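Local coordinates for Sn-glycerol-3-phosphate ABC transporter substrate-binding protein UspB (Mycobacterium tuberculosis, PDB 4MFI) that serves as the substrate-binding subunit of an ABC transporter, with specificity for glycerophosphocholine, at residues A[177-180]-A[181-185]; A[209-212]-A[213-217]; A[237-240]-A[241-244]. All coordinates share one frame; numbering follows the deposited sequence.

Interaction 1 (A[177-180]-A[181-185])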
loop_
_atom_site.group_PDB
_atom_site.type_symbol
_atom_site.label_atom_id
_atom_site.label_comp_id
_atom_site.label_asym_id
_atom_site.label_seq_id
_atom_site.Cartn_x
_atom_site.Cartn_y
_atom_site.Cartn_z
ATOM N N TRP A 177 -7.906 -11.470 15.152
ATOM C CA TRP A 177 -7.316 -12.612 14.481
ATOM C C TRP A 177 -7.517 -13.908 15.268
ATOM O O TRP A 177 -7.688 -14.980 14.672
ATOM C CB TRP A 177 -5.843 -12.344 14.158
ATOM C CG TRP A 177 -5.715 -11.458 12.954
ATOM C CD1 TRP A 177 -5.368 -10.134 12.932
ATOM C CD2 TRP A 177 -5.983 -11.828 11.600
ATOM N NE1 TRP A 177 -5.392 -9.664 11.631
ATOM C CE2 TRP A 177 -5.769 -10.685 10.800
ATOM C CE3 TRP A 177 -6.379 -13.019 10.983
ATOM C CZ2 TRP A 177 -5.932 -10.702 9.411
ATOM C CZ3 TRP A 177 -6.544 -13.034 9.607
ATOM C CH2 TRP A 177 -6.319 -11.882 8.836
ATOM N N SER A 178 -7.545 -13.817 16.597
ATOM C CA SER A 178 -7.786 -15.004 17.407
ATOM C C SER A 178 -9.210 -15.534 17.255
ATOM O O SER A 178 -9.417 -16.748 17.236
ATOM C CB SER A 178 -7.413 -14.751 18.867
ATOM O OG SER A 178 -6.010 -14.610 18.973
ATOM N N GLU A 179 -10.191 -14.643 17.111
ATOM C CA GLU A 179 -11.540 -15.106 16.784
ATOM C C GLU A 179 -11.546 -15.810 15.431
ATOM O O GLU A 179 -12.156 -16.871 15.276
ATOM C CB GLU A 179 -12.551 -13.959 16.768
ATOM C CG GLU A 179 -13.992 -14.451 16.553
ATOM C CD GLU A 179 -14.997 -13.341 16.304
ATOM O OE1 GLU A 179 -14.668 -12.362 15.598
ATOM O OE2 GLU A 179 -16.137 -13.451 16.816
ATOM N N PHE A 180 -10.864 -15.227 14.445
ATOM C CA PHE A 180 -10.819 -15.854 13.139
ATOM C C PHE A 180 -10.193 -17.239 13.218
ATOM O O PHE A 180 -10.655 -18.180 12.572
ATOM C CB PHE A 180 -10.072 -15.019 12.104
ATOM C CG PHE A 180 -10.113 -15.648 10.751
ATOM C CD1 PHE A 180 -11.330 -15.789 10.102
ATOM C CD2 PHE A 180 -8.970 -16.175 10.159
ATOM C CE1 PHE A 180 -11.425 -16.424 8.872
ATOM C CE2 PHE A 180 -9.051 -16.803 8.912
ATOM C CZ PHE A 180 -10.286 -16.929 8.274
ATOM N N ASP A 181 -9.137 -17.360 14.009
ATOM C CA ASP A 181 -8.459 -18.638 14.166
ATOM C C ASP A 181 -9.388 -19.693 14.777
ATOM O O ASP A 181 -9.302 -20.885 14.451
ATOM C CB ASP A 181 -7.199 -18.442 15.005
ATOM C CG ASP A 181 -6.431 -19.721 15.199
ATOM O OD1 ASP A 181 -5.773 -20.160 14.234
ATOM O OD2 ASP A 181 -6.489 -20.285 16.316
ATOM N N GLU A 182 -10.302 -19.254 15.634
ATOM C CA GLU A 182 -11.323 -20.143 16.170
ATOM C C GLU A 182 -12.318 -20.561 15.079
ATOM O O GLU A 182 -12.713 -21.730 15.013
ATOM C CB GLU A 182 -12.034 -19.463 17.345
ATOM C CG GLU A 182 -12.935 -20.363 18.152
ATOM C CD GLU A 182 -12.181 -21.460 18.860
ATOM O OE1 GLU A 182 -12.738 -22.573 18.972
ATOM O OE2 GLU A 182 -11.039 -21.213 19.307
ATOM N N TRP A 183 -12.693 -19.617 14.211
ATOM C CA TRP A 183 -13.603 -19.896 13.095
ATOM C C TRP A 183 -13.004 -20.825 12.034
ATOM O O TRP A 183 -13.732 -21.548 11.347
ATOM C CB TRP A 183 -13.975 -18.600 12.379
ATOM C CG TRP A 183 -14.840 -17.642 13.146
ATOM C CD1 TRP A 183 -15.400 -17.820 14.384
ATOM C CD2 TRP A 183 -15.271 -16.360 12.687
ATOM N NE1 TRP A 183 -16.143 -16.711 14.727
ATOM C CE2 TRP A 183 -16.083 -15.802 13.698
ATOM C CE3 TRP A 183 -15.045 -15.623 11.519
ATOM C CZ2 TRP A 183 -16.677 -14.542 13.571
ATOM C CZ3 TRP A 183 -15.641 -14.379 11.388
ATOM C CH2 TRP A 183 -16.443 -13.844 12.417
ATOM N N GLY A 184 -11.683 -20.784 11.891
ATOM C CA GLY A 184 -11.000 -21.430 10.779
ATOM C C GLY A 184 -11.368 -22.881 10.527
ATOM O O GLY A 184 -11.738 -23.234 9.408
ATOM N N PRO A 185 -11.259 -23.739 11.560
ATOM C CA PRO A 185 -11.554 -25.160 11.346
ATOM C C PRO A 185 -12.993 -25.425 10.908
ATOM O O PRO A 185 -13.215 -26.330 10.101
ATOM C CB PRO A 185 -11.279 -25.777 12.721
ATOM C CG PRO A 185 -10.164 -24.904 13.261
ATOM C CD PRO A 185 -10.573 -23.512 12.845
HETATM O O HOH W 1 -7.808 -18.622 18.329
#
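E179 lays its CG over one face of the W183 indole, one turn further along the helix, 3.4 Å above the ring plane and displaced toward the rim, and its CD comes within 3.4 Å of W183 CZ2; the carboxylate is tilted 37° to the indole. An extended chain, with CG anti to the backbone N (chi1 -175°), carries the acid that far. Its oxygens are engaged elsewhere, OE1 by Q175 N and OE2 in a salt bridge with R172. On the buried flank the packing is aromatic: W183 CE3 meets the edge of the F180 ring, 4.0 Å from CD1, the two side chains crossing at about a right angle. By contrast, S178 and E182 are exposed. There S178 O accepts the E182 N-H (3.1 Å) and also receives a water, which donates its other hydrogen to D181 OD2. D181 is further held by Y250 and K248. This i to i+4 side-chain contact belongs to the first turns of helix 177-191, where S176 OG also bonds E179 N. F180 sits edge-to-face with H198 and F157 and touches strand 268-272, while W177 packs on helix 211-216.

Interaction 2 (A[209-212]-A[213-217]); sequences TFQG and PNWAF
The side chains of Q211 and W215 run alongside each other in one direction, so that the amide of one follows the indole of the other. Q211 CG makes a CH-pi contact over the face of the six-membered ring, 4.3 Å from its centroid, and OE1 approaches W215 CZ2 to 3.5 Å; the amide plane is turned 41° from the ring. The backbone oxygen of Q211 lies over a face of the same indole, 3.2 Å above its plane, while accepting the nearly straight N-H of W215. W215 has CG beside its own backbone N (chi1 -71°), which swings the indole back over the preceding turn. F210, just before Q211, meets P213 and N214: its CE2 is 3.7 Å from N214 CB, with ring and amide planes only 22° apart, and its CD1 reaches P213 CG at 4.2 Å. P213 has no N-H to give, so the bonding across this turn begins with N214 N to F210 O (3.0 Å). A water accepts from N214 ND2 and donates weakly to Q211 O.

In the next shell D382 fixes the polar ends, its N bonding Q211 OE1 and its OD1 bonding W215 NE1, while Q381 takes Q211 NE2 and R379 forms a cation-pi contact with the indole. Segment 209-217 touches helix 232-245 through F210 and N214, and helix 177-191 through P213 and A216, which meet W177; P213 also packs on W200 of strand 198-201.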
loop_
_atom_site.group_PDB
_atom_site.type_symbol
_atom_site.label_atom_id
_atom_site.label_comp_id
_atom_site.label_asym_id
_atom_site.label_seq_id
_atom_site.Cartn_x
_atom_site.Cartn_y
_atom_site.Cartn_z
ATOM N N THR A 209 0.763 -7.938 3.637
ATOM C CA THR A 209 -0.495 -8.341 4.267
ATOM C C THR A 209 -0.316 -8.901 5.676
ATOM O O THR A 209 -1.221 -8.773 6.503
ATOM C CB THR A 209 -1.302 -9.345 3.422
ATOM O OG1 THR A 209 -0.550 -10.551 3.267
ATOM C CG2 THR A 209 -1.655 -8.761 2.051
ATOM N N PHE A 210 0.827 -9.511 5.970
ATOM C CA PHE A 210 1.079 -10.044 7.316
ATOM C C PHE A 210 1.356 -8.933 8.319
ATOM O O PHE A 210 1.260 -9.137 9.528
ATOM C CB PHE A 210 2.252 -11.040 7.286
ATOM C CG PHE A 210 2.639 -11.581 8.643
ATOM C CD1 PHE A 210 1.870 -12.551 9.267
ATOM C CD2 PHE A 210 3.790 -11.124 9.283
ATOM C CE1 PHE A 210 2.231 -13.045 10.515
ATOM C CE2 PHE A 210 4.156 -11.617 10.528
ATOM C CZ PHE A 210 3.376 -12.580 11.144
ATOM N N GLN A 211 1.706 -7.754 7.818
ATOM C CA GLN A 211 2.034 -6.638 8.684
ATOM C C GLN A 211 0.899 -6.342 9.655
ATOM O O GLN A 211 1.130 -6.038 10.828
ATOM C CB GLN A 211 2.301 -5.407 7.823
ATOM C CG GLN A 211 3.622 -4.784 8.105
ATOM C CD GLN A 211 3.958 -3.600 7.224
ATOM O OE1 GLN A 211 4.782 -2.774 7.604
ATOM N NE2 GLN A 211 3.346 -3.520 6.033
ATOM N N GLY A 212 -0.329 -6.450 9.156
ATOM C CA GLY A 212 -1.504 -6.185 9.962
ATOM C C GLY A 212 -1.673 -7.134 11.134
ATOM O O GLY A 212 -1.726 -6.683 12.282
ATOM N N PRO A 213 -1.786 -8.446 10.865
ATOM C CA PRO A 213 -1.904 -9.375 11.991
ATOM C C PRO A 213 -0.717 -9.302 12.932
ATOM O O PRO A 213 -0.920 -9.415 14.135
ATOM C CB PRO A 213 -2.007 -10.758 11.324
ATOM C CG PRO A 213 -1.742 -10.541 9.886
ATOM C CD PRO A 213 -2.084 -9.113 9.585
ATOM N N ASN A 214 0.485 -9.083 12.411
ATOM C CA ASN A 214 1.640 -8.920 13.276
ATOM C C ASN A 214 1.398 -7.775 14.273
ATOM O O ASN A 214 1.487 -7.965 15.491
ATOM C CB ASN A 214 2.877 -8.672 12.402
ATOM C CG ASN A 214 4.182 -8.855 13.146
ATOM O OD1 ASN A 214 4.260 -9.531 14.179
ATOM N ND2 ASN A 214 5.235 -8.262 12.597
ATOM N N TRP A 215 1.051 -6.597 13.762
ATOM C CA TRP A 215 0.722 -5.461 14.620
ATOM C C TRP A 215 -0.428 -5.765 15.593
ATOM O O TRP A 215 -0.393 -5.344 16.753
ATOM C CB TRP A 215 0.328 -4.258 13.767
ATOM C CG TRP A 215 1.451 -3.618 13.005
ATOM C CD1 TRP A 215 2.789 -3.626 13.314
ATOM C CD2 TRP A 215 1.319 -2.854 11.804
ATOM N NE1 TRP A 215 3.491 -2.906 12.369
ATOM C CE2 TRP A 215 2.607 -2.418 11.438
ATOM C CE3 TRP A 215 0.227 -2.491 11.003
ATOM C CZ2 TRP A 215 2.833 -1.643 10.302
ATOM C CZ3 TRP A 215 0.452 -1.721 9.881
ATOM C CH2 TRP A 215 1.743 -1.301 9.544
ATOM N N ALA A 216 -1.458 -6.463 15.112
ATOM C CA ALA A 216 -2.620 -6.773 15.939
ATOM C C ALA A 216 -2.245 -7.610 17.160
ATOM O O ALA A 216 -2.885 -7.517 18.216
ATOM C CB ALA A 216 -3.681 -7.488 15.110
ATOM N N PHE A 217 -1.201 -8.418 17.007
ATOM C CA PHE A 217 -0.710 -9.285 18.076
ATOM C C PHE A 217 0.412 -8.632 18.886
ATOM O O PHE A 217 0.982 -9.261 19.779
ATOM C CB PHE A 217 -0.247 -10.628 17.492
ATOM C CG PHE A 217 -1.366 -11.607 17.239
ATOM C CD1 PHE A 217 -2.144 -12.069 18.295
ATOM C CD2 PHE A 217 -1.626 -12.090 15.958
ATOM C CE1 PHE A 217 -3.166 -12.988 18.084
ATOM C CE2 PHE A 217 -2.653 -13.017 15.734
ATOM C CZ PHE A 217 -3.423 -13.463 16.799
HETATM O O HOH W 2 4.445 -5.795 11.202
#

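Interaction 3 (A[237-240]-A[241-244])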
loop_
_atom_site.group_PDB
_atom_site.type_symbol
_atom_site.label_atom_id
_atom_site.label_comp_id
_atom_site.label_asym_id
_atom_site.label_seq_id
_atom_site.Cartn_x
_atom_site.Cartn_y
_atom_site.Cartn_z
ATOM N N ALA A 237 3.156 -13.970 16.584
ATOM C CA ALA A 237 2.382 -13.704 15.372
ATOM C C ALA A 237 2.817 -14.626 14.234
ATOM O O ALA A 237 1.981 -15.147 13.488
ATOM C CB ALA A 237 2.508 -12.245 14.963
ATOM N N GLY A 238 4.123 -14.844 14.110
ATOM C CA GLY A 238 4.642 -15.785 13.125
ATOM C C GLY A 238 4.089 -17.187 13.326
ATOM O O GLY A 238 3.738 -17.878 12.361
ATOM N N ASN A 239 3.997 -17.612 14.583
ATOM C CA ASN A 239 3.438 -18.923 14.889
ATOM C C ASN A 239 1.934 -19.008 14.668
ATOM O O ASN A 239 1.433 -20.053 14.286
ATOM C CB ASN A 239 3.830 -19.367 16.299
ATOM C CG ASN A 239 5.246 -19.901 16.352
ATOM O OD1 ASN A 239 6.093 -19.394 17.080
ATOM N ND2 ASN A 239 5.512 -20.928 15.557
ATOM N N PHE A 240 1.219 -17.904 14.869
ATOM C CA PHE A 240 -0.200 -17.850 14.514
ATOM C C PHE A 240 -0.372 -18.177 13.028
ATOM O O PHE A 240 -1.200 -19.006 12.638
ATOM C CB PHE A 240 -0.766 -16.460 14.820
ATOM C CG PHE A 240 -2.106 -16.204 14.213
ATOM C CD1 PHE A 240 -3.260 -16.609 14.872
ATOM C CD2 PHE A 240 -2.226 -15.542 12.999
ATOM C CE1 PHE A 240 -4.509 -16.368 14.332
ATOM C CE2 PHE A 240 -3.492 -15.312 12.441
ATOM C CZ PHE A 240 -4.623 -15.725 13.114
ATOM N N TYR A 241 0.439 -17.519 12.208
ATOM C CA TYR A 241 0.446 -17.731 10.770
ATOM C C TYR A 241 0.852 -19.170 10.422
ATOM O O TYR A 241 0.169 -19.847 9.659
ATOM C CB TYR A 241 1.386 -16.697 10.141
ATOM C CG TYR A 241 1.848 -16.969 8.732
ATOM C CD1 TYR A 241 3.109 -17.498 8.494
ATOM C CD2 TYR A 241 1.045 -16.659 7.632
ATOM C CE1 TYR A 241 3.558 -17.720 7.211
ATOM C CE2 TYR A 241 1.492 -16.879 6.340
ATOM C CZ TYR A 241 2.750 -17.414 6.139
ATOM O OH TYR A 241 3.209 -17.644 4.865
ATOM N N ARG A 242 1.954 -19.647 10.992
ATOM C CA ARG A 242 2.410 -21.001 10.701
ATOM C C ARG A 242 1.366 -22.036 11.102
ATOM O O ARG A 242 1.120 -22.990 10.361
ATOM C CB ARG A 242 3.734 -21.296 11.408
ATOM C CG ARG A 242 4.346 -22.631 11.019
ATOM C CD ARG A 242 5.697 -22.839 11.704
ATOM N NE ARG A 242 6.275 -24.116 11.304
ATOM C CZ ARG A 242 5.893 -25.284 11.807
ATOM N NH1 ARG A 242 4.952 -25.317 12.746
ATOM N NH2 ARG A 242 6.446 -26.412 11.378
ATOM N N ASN A 243 0.760 -21.857 12.275
ATOM C CA ASN A 243 -0.217 -22.817 12.760
ATOM C C ASN A 243 -1.494 -22.797 11.934
ATOM O O ASN A 243 -2.149 -23.821 11.777
ATOM C CB ASN A 243 -0.539 -22.574 14.234
ATOM C CG ASN A 243 0.613 -22.920 15.141
ATOM O OD1 ASN A 243 1.525 -23.660 14.758
ATOM N ND2 ASN A 243 0.573 -22.405 16.362
ATOM N N SER A 244 -1.858 -21.637 11.400
ATOM C CA SER A 244 -3.054 -21.577 10.564
ATOM C C SER A 244 -2.908 -22.499 9.355
ATOM O O SER A 244 -3.882 -23.113 8.908
ATOM C CB SER A 244 -3.372 -20.136 10.132
ATOM O OG SER A 244 -2.467 -19.659 9.149
#
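N243 N donates to N239 O at 2.8 Å, the shortest hydrogen bond between 237-240 and 241-244, and the N243 side chain folds back over that acceptor, with CG 3.1 Å from N239 O. One residue on, F240 O accepts the N-H of S244 at 3.0 Å, and the S244 hydroxyl adds a bond of its own by donating to Y241 O, 2.7 Å from OG. This rotation of the side chain (chi1 73°) directs OG to Y241 O, one turn back. The same OG is bonded by W200 NE1. Regular i to i+4 bonding of this kind runs through the segment, which is part of helix 232-245 in the alpha/beta architecture of a periplasmic-type solute-binding protein. G238 O accepts R242 N and also lies in the plane of the Y241 ring at its edge, 3.9 Å from CD1. The Y241 ring goes on to an edge-to-face contact with W200 while OH bonds L399 O. R242 extends away from the helix until NH2 bonds G406 O, and its chain packs on I402 of helix 391-405 and on V409 of helix 409-427.

In the fold
From the N terminus the three contacts follow in series, neither nested nor crossed, and each is a local contact along a helix or at its ends that closes no long loop. Interaction 1 comes first in helix 177-191, interaction 2 follows after strand 198-201 in and around helix 211-216, and interaction 3 lies in helix 232-245. Their centres are 11 to 15 Å apart on the same side of the chain's centre, and all three pairs touch. F217, at the end of interaction 2, packs against W177 and S178 of one neighbour and F240 of the other; F240 in turn meets D181. The three helices therefore pack together beside the parallel pair of strands 198-201 and 251-254.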